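Local coordinates for putative uncharacterized protein TTHB187 (Thermus thermophilus HB8, PDB 3SK9) that cleaves single-stranded DNA through the metal-dependent HD nuclease domain of the CRISPR helicase-nuclease Cas3, as part of defence against invading genetic elements, at residues W211-R223 and A234-G246. Numbering follows the deposited sequence.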
# COMPACT_ATOMS: atom_id res chain seq x y z
N TRP A 211 1.22 -1.49 -9.00
CA TRP A 211 1.15 -1.75 -10.45
C TRP A 211 0.58 -3.14 -10.75
O TRP A 211 -0.38 -3.28 -11.53
CB TRP A 211 2.53 -1.60 -11.07
CG TRP A 211 2.56 -1.94 -12.53
CD1 TRP A 211 2.02 -1.19 -13.54
CD2 TRP A 211 3.19 -3.04 -13.13
NE1 TRP A 211 2.26 -1.79 -14.74
CE2 TRP A 211 2.99 -2.92 -14.52
CE3 TRP A 211 3.94 -4.12 -12.63
CZ2 TRP A 211 3.50 -3.84 -15.43
CZ3 TRP A 211 4.43 -5.05 -13.51
CH2 TRP A 211 4.20 -4.92 -14.91
N VAL A 212 1.17 -4.17 -10.14
CA VAL A 212 0.69 -5.57 -10.38
C VAL A 212 -0.82 -5.62 -10.03
O VAL A 212 -1.65 -6.07 -10.84
CB VAL A 212 1.42 -6.58 -9.51
CG1 VAL A 212 0.82 -8.01 -9.67
CG2 VAL A 212 2.87 -6.64 -9.90
N ALA A 213 -1.17 -5.16 -8.83
CA ALA A 213 -2.56 -5.31 -8.33
C ALA A 213 -3.57 -4.49 -9.11
O ALA A 213 -4.78 -4.81 -9.15
CB ALA A 213 -2.62 -4.95 -6.83
N SER A 214 -3.08 -3.49 -9.83
CA SER A 214 -3.97 -2.60 -10.57
C SER A 214 -4.42 -3.19 -11.90
O SER A 214 -5.25 -2.57 -12.60
CB SER A 214 -3.28 -1.25 -10.86
OG SER A 214 -3.29 -0.44 -9.68
N ASP A 215 -3.85 -4.33 -12.29
CA ASP A 215 -4.17 -4.93 -13.60
C ASP A 215 -5.31 -5.94 -13.44
O ASP A 215 -5.14 -6.99 -12.85
CB ASP A 215 -2.94 -5.62 -14.18
CG ASP A 215 -3.15 -6.13 -15.63
OD1 ASP A 215 -4.32 -6.31 -16.08
OD2 ASP A 215 -2.13 -6.34 -16.30
N PRO A 216 -6.51 -5.60 -13.95
CA PRO A 216 -7.65 -6.52 -13.70
C PRO A 216 -7.50 -7.85 -14.41
O PRO A 216 -8.22 -8.82 -14.09
CB PRO A 216 -8.85 -5.73 -14.21
CG PRO A 216 -8.32 -4.72 -15.12
CD PRO A 216 -6.93 -4.36 -14.61
N SER A 217 -6.59 -7.95 -15.36
CA SER A 217 -6.36 -9.26 -15.96
C SER A 217 -5.69 -10.19 -14.95
O SER A 217 -5.78 -11.41 -15.07
CB SER A 217 -5.55 -9.16 -17.25
OG SER A 217 -4.17 -8.89 -16.99
N LEU A 218 -5.00 -9.61 -13.96
CA LEU A 218 -4.30 -10.39 -12.93
C LEU A 218 -5.17 -10.50 -11.66
O LEU A 218 -5.15 -11.52 -10.94
CB LEU A 218 -2.97 -9.68 -12.59
CG LEU A 218 -2.01 -9.64 -13.80
CD1 LEU A 218 -0.71 -8.89 -13.46
CD2 LEU A 218 -1.74 -11.07 -14.31
N PHE A 219 -5.90 -9.41 -11.39
CA PHE A 219 -6.68 -9.25 -10.17
C PHE A 219 -8.08 -8.80 -10.57
O PHE A 219 -8.43 -7.63 -10.50
CB PHE A 219 -5.99 -8.23 -9.23
CG PHE A 219 -4.90 -8.85 -8.40
CD1 PHE A 219 -3.58 -8.89 -8.83
CD2 PHE A 219 -5.23 -9.46 -7.19
CE1 PHE A 219 -2.57 -9.54 -8.04
CE2 PHE A 219 -4.28 -10.12 -6.42
CZ PHE A 219 -2.96 -10.15 -6.82
N PRO A 220 -8.91 -9.76 -10.97
CA PRO A 220 -10.23 -9.41 -11.53
C PRO A 220 -11.14 -8.65 -10.56
O PRO A 220 -11.12 -8.87 -9.34
CB PRO A 220 -10.86 -10.79 -11.83
CG PRO A 220 -9.73 -11.80 -11.80
CD PRO A 220 -8.72 -11.22 -10.83
N TYR A 221 -11.97 -7.76 -11.12
CA TYR A 221 -12.93 -7.00 -10.32
C TYR A 221 -14.06 -7.92 -9.92
O TYR A 221 -14.36 -8.87 -10.65
CB TYR A 221 -13.50 -5.83 -11.12
CG TYR A 221 -12.49 -4.84 -11.65
CD1 TYR A 221 -11.35 -4.46 -10.90
CD2 TYR A 221 -12.64 -4.28 -12.91
CE1 TYR A 221 -10.43 -3.54 -11.40
CE2 TYR A 221 -11.72 -3.34 -13.41
CZ TYR A 221 -10.62 -2.98 -12.64
OH TYR A 221 -9.70 -2.06 -13.13
N GLY A 222 -14.67 -7.66 -8.75
CA GLY A 222 -15.87 -8.37 -8.33
C GLY A 222 -15.68 -9.37 -7.20
O GLY A 222 -16.60 -10.17 -6.89
N ARG A 223 -14.52 -9.33 -6.55
CA ARG A 223 -14.26 -10.21 -5.41
C ARG A 223 -14.66 -9.39 -4.20
O ARG A 223 -14.38 -8.19 -4.14
CB ARG A 223 -12.77 -10.66 -5.34
CG ARG A 223 -12.41 -11.66 -6.49
CD ARG A 223 -10.93 -11.88 -6.70
NE ARG A 223 -10.35 -10.67 -7.23
CZ ARG A 223 -9.42 -9.94 -6.64
NH1 ARG A 223 -8.86 -10.35 -5.49
NH2 ARG A 223 -9.01 -8.80 -7.25
N ALA A 234 -6.51 -13.80 -2.82
CA ALA A 234 -5.59 -12.76 -3.33
C ALA A 234 -4.11 -13.23 -3.35
O ALA A 234 -3.36 -12.88 -4.25
CB ALA A 234 -5.76 -11.46 -2.48
N LEU A 235 -3.67 -14.00 -2.35
CA LEU A 235 -2.29 -14.55 -2.36
C LEU A 235 -2.08 -15.54 -3.53
O LEU A 235 -1.03 -15.56 -4.18
CB LEU A 235 -2.00 -15.20 -1.01
CG LEU A 235 -1.67 -14.15 0.06
CD1 LEU A 235 -1.74 -14.72 1.49
CD2 LEU A 235 -0.28 -13.47 -0.21
N ARG A 236 -3.10 -16.34 -3.84
CA ARG A 236 -3.00 -17.27 -4.95
C ARG A 236 -2.90 -16.49 -6.26
O ARG A 236 -2.11 -16.80 -7.12
CB ARG A 236 -4.24 -18.17 -4.98
CG ARG A 236 -4.15 -19.33 -6.00
CD ARG A 236 -5.51 -20.05 -6.15
NE ARG A 236 -6.47 -19.19 -6.84
CZ ARG A 236 -6.43 -18.93 -8.14
NH1 ARG A 236 -5.47 -19.48 -8.89
NH2 ARG A 236 -7.32 -18.13 -8.71
N LEU A 237 -3.73 -15.44 -6.39
CA LEU A 237 -3.70 -14.63 -7.59
C LEU A 237 -2.34 -13.93 -7.72
O LEU A 237 -1.82 -13.75 -8.82
CB LEU A 237 -4.82 -13.58 -7.54
CG LEU A 237 -6.27 -14.10 -7.69
CD1 LEU A 237 -7.21 -12.89 -7.36
CD2 LEU A 237 -6.50 -14.58 -9.11
N ALA A 238 -1.80 -13.50 -6.59
CA ALA A 238 -0.49 -12.81 -6.61
C ALA A 238 0.60 -13.74 -7.11
O ALA A 238 1.47 -13.37 -7.90
CB ALA A 238 -0.14 -12.31 -5.20
N GLN A 239 0.56 -14.98 -6.64
CA GLN A 239 1.59 -15.94 -7.05
C GLN A 239 1.46 -16.22 -8.55
O GLN A 239 2.47 -16.26 -9.27
CB GLN A 239 1.49 -17.23 -6.23
CG GLN A 239 2.75 -18.14 -6.39
CD GLN A 239 4.08 -17.36 -6.13
OE1 GLN A 239 4.30 -16.83 -5.04
NE2 GLN A 239 4.94 -17.29 -7.15
N GLU A 240 0.24 -16.35 -9.06
CA GLU A 240 0.05 -16.57 -10.51
C GLU A 240 0.54 -15.39 -11.32
O GLU A 240 1.12 -15.55 -12.39
CB GLU A 240 -1.42 -16.84 -10.87
CG GLU A 240 -1.91 -18.24 -10.59
CD GLU A 240 -3.31 -18.47 -11.14
OE1 GLU A 240 -3.47 -19.34 -12.02
OE2 GLU A 240 -4.25 -17.75 -10.71
N ALA A 241 0.27 -14.19 -10.82
CA ALA A 241 0.61 -12.96 -11.53
C ALA A 241 2.12 -12.84 -11.56
O ALA A 241 2.70 -12.51 -12.59
CB ALA A 241 0.02 -11.76 -10.81
N LEU A 242 2.76 -13.10 -10.43
CA LEU A 242 4.23 -12.98 -10.43
C LEU A 242 4.84 -13.98 -11.40
O LEU A 242 5.78 -13.65 -12.13
CB LEU A 242 4.80 -13.11 -9.03
CG LEU A 242 4.30 -11.98 -8.12
CD1 LEU A 242 4.72 -12.31 -6.75
CD2 LEU A 242 4.85 -10.60 -8.58
N ASN A 243 4.27 -15.19 -11.44
CA ASN A 243 4.71 -16.20 -12.41
C ASN A 243 4.57 -15.71 -13.86
O ASN A 243 5.51 -15.78 -14.63
CB ASN A 243 3.96 -17.52 -12.19
CG ASN A 243 4.39 -18.24 -10.93
OD1 ASN A 243 5.42 -17.90 -10.33
ND2 ASN A 243 3.60 -19.23 -10.51
N ARG A 244 3.40 -15.18 -14.22
CA ARG A 244 3.16 -14.68 -15.57
C ARG A 244 4.09 -13.51 -15.93
O ARG A 244 4.64 -13.46 -17.05
CB ARG A 244 1.68 -14.24 -15.73
CG ARG A 244 1.30 -13.79 -17.15
CD ARG A 244 -0.21 -13.57 -17.28
NE ARG A 244 -0.98 -14.53 -16.49
CZ ARG A 244 -2.28 -14.42 -16.22
NH1 ARG A 244 -2.99 -13.39 -16.68
NH2 ARG A 244 -2.88 -15.35 -15.47
N LEU A 245 4.28 -12.57 -15.01
CA LEU A 245 5.07 -11.38 -15.31
C LEU A 245 6.51 -11.78 -15.55
O LEU A 245 7.24 -11.08 -16.24
CB LEU A 245 5.00 -10.34 -14.16
CG LEU A 245 3.65 -9.63 -14.12
CD1 LEU A 245 3.43 -8.85 -12.81
CD2 LEU A 245 3.51 -8.71 -15.35
N GLY A 246 6.91 -12.94 -15.03
CA GLY A 246 8.26 -13.41 -15.25
C GLY A 246 8.50 -14.13 -16.58
O GLY A 246 9.66 -14.32 -16.94
O HOH W 1 -3.22 -13.49 -11.24
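Pro220 O is gripped side-on by two nitrogens of Arg223, NE at 2.9 Å and NH2 at 3.0 Å, and Leu237 of the facing helix lies against the guanidinium that this pairing holds. The acceptor lies close to the guanidinium plane for both bonds, and NE approaches in the carbonyl plane. Leu237 CD1 rests over one face, offset toward the rim, 3.6 Å from Arg223 NH1. NH2 also forms a salt bridge to Asp32, so backbone and carboxylate together should restrict the group's rotation. The polar link between 211-223 and 234-246 runs through a water, which donates to Leu218 O and Leu237 O, both at 2.8 Å; for Leu237 O it is a second donor, added to the helical bond from Ala241 N.

Most of the remaining contact is apolar packing. In Phe219 a chi1 of -84° sets CG anti to the carbonyl carbon, and the ring extends to the backbone of helix 230-246: CZ comes within 3.6 Å of Ala238 N, while Ala234 O sits at the ring edge. Leu218 CD1 and CD2 both lie 4.0 Å from Ala241 CB, and CD2 also lies over a face of the Arg244 guanidinium, 3.5 Å from NH1. Farther along, Leu245 CD1 meets Val212 CG2 at 3.7 Å, and its CD2 meets Trp211 CH2.

The contact thus joins the last part of helix 196-213, which carries the metal-binding Asp210, and the loop that follows to helix 230-246. Phe219 also touches Asp32 and Val36, so its ring bridges helix 230-246 and helix 26-43, the helix of the metal-binding His29.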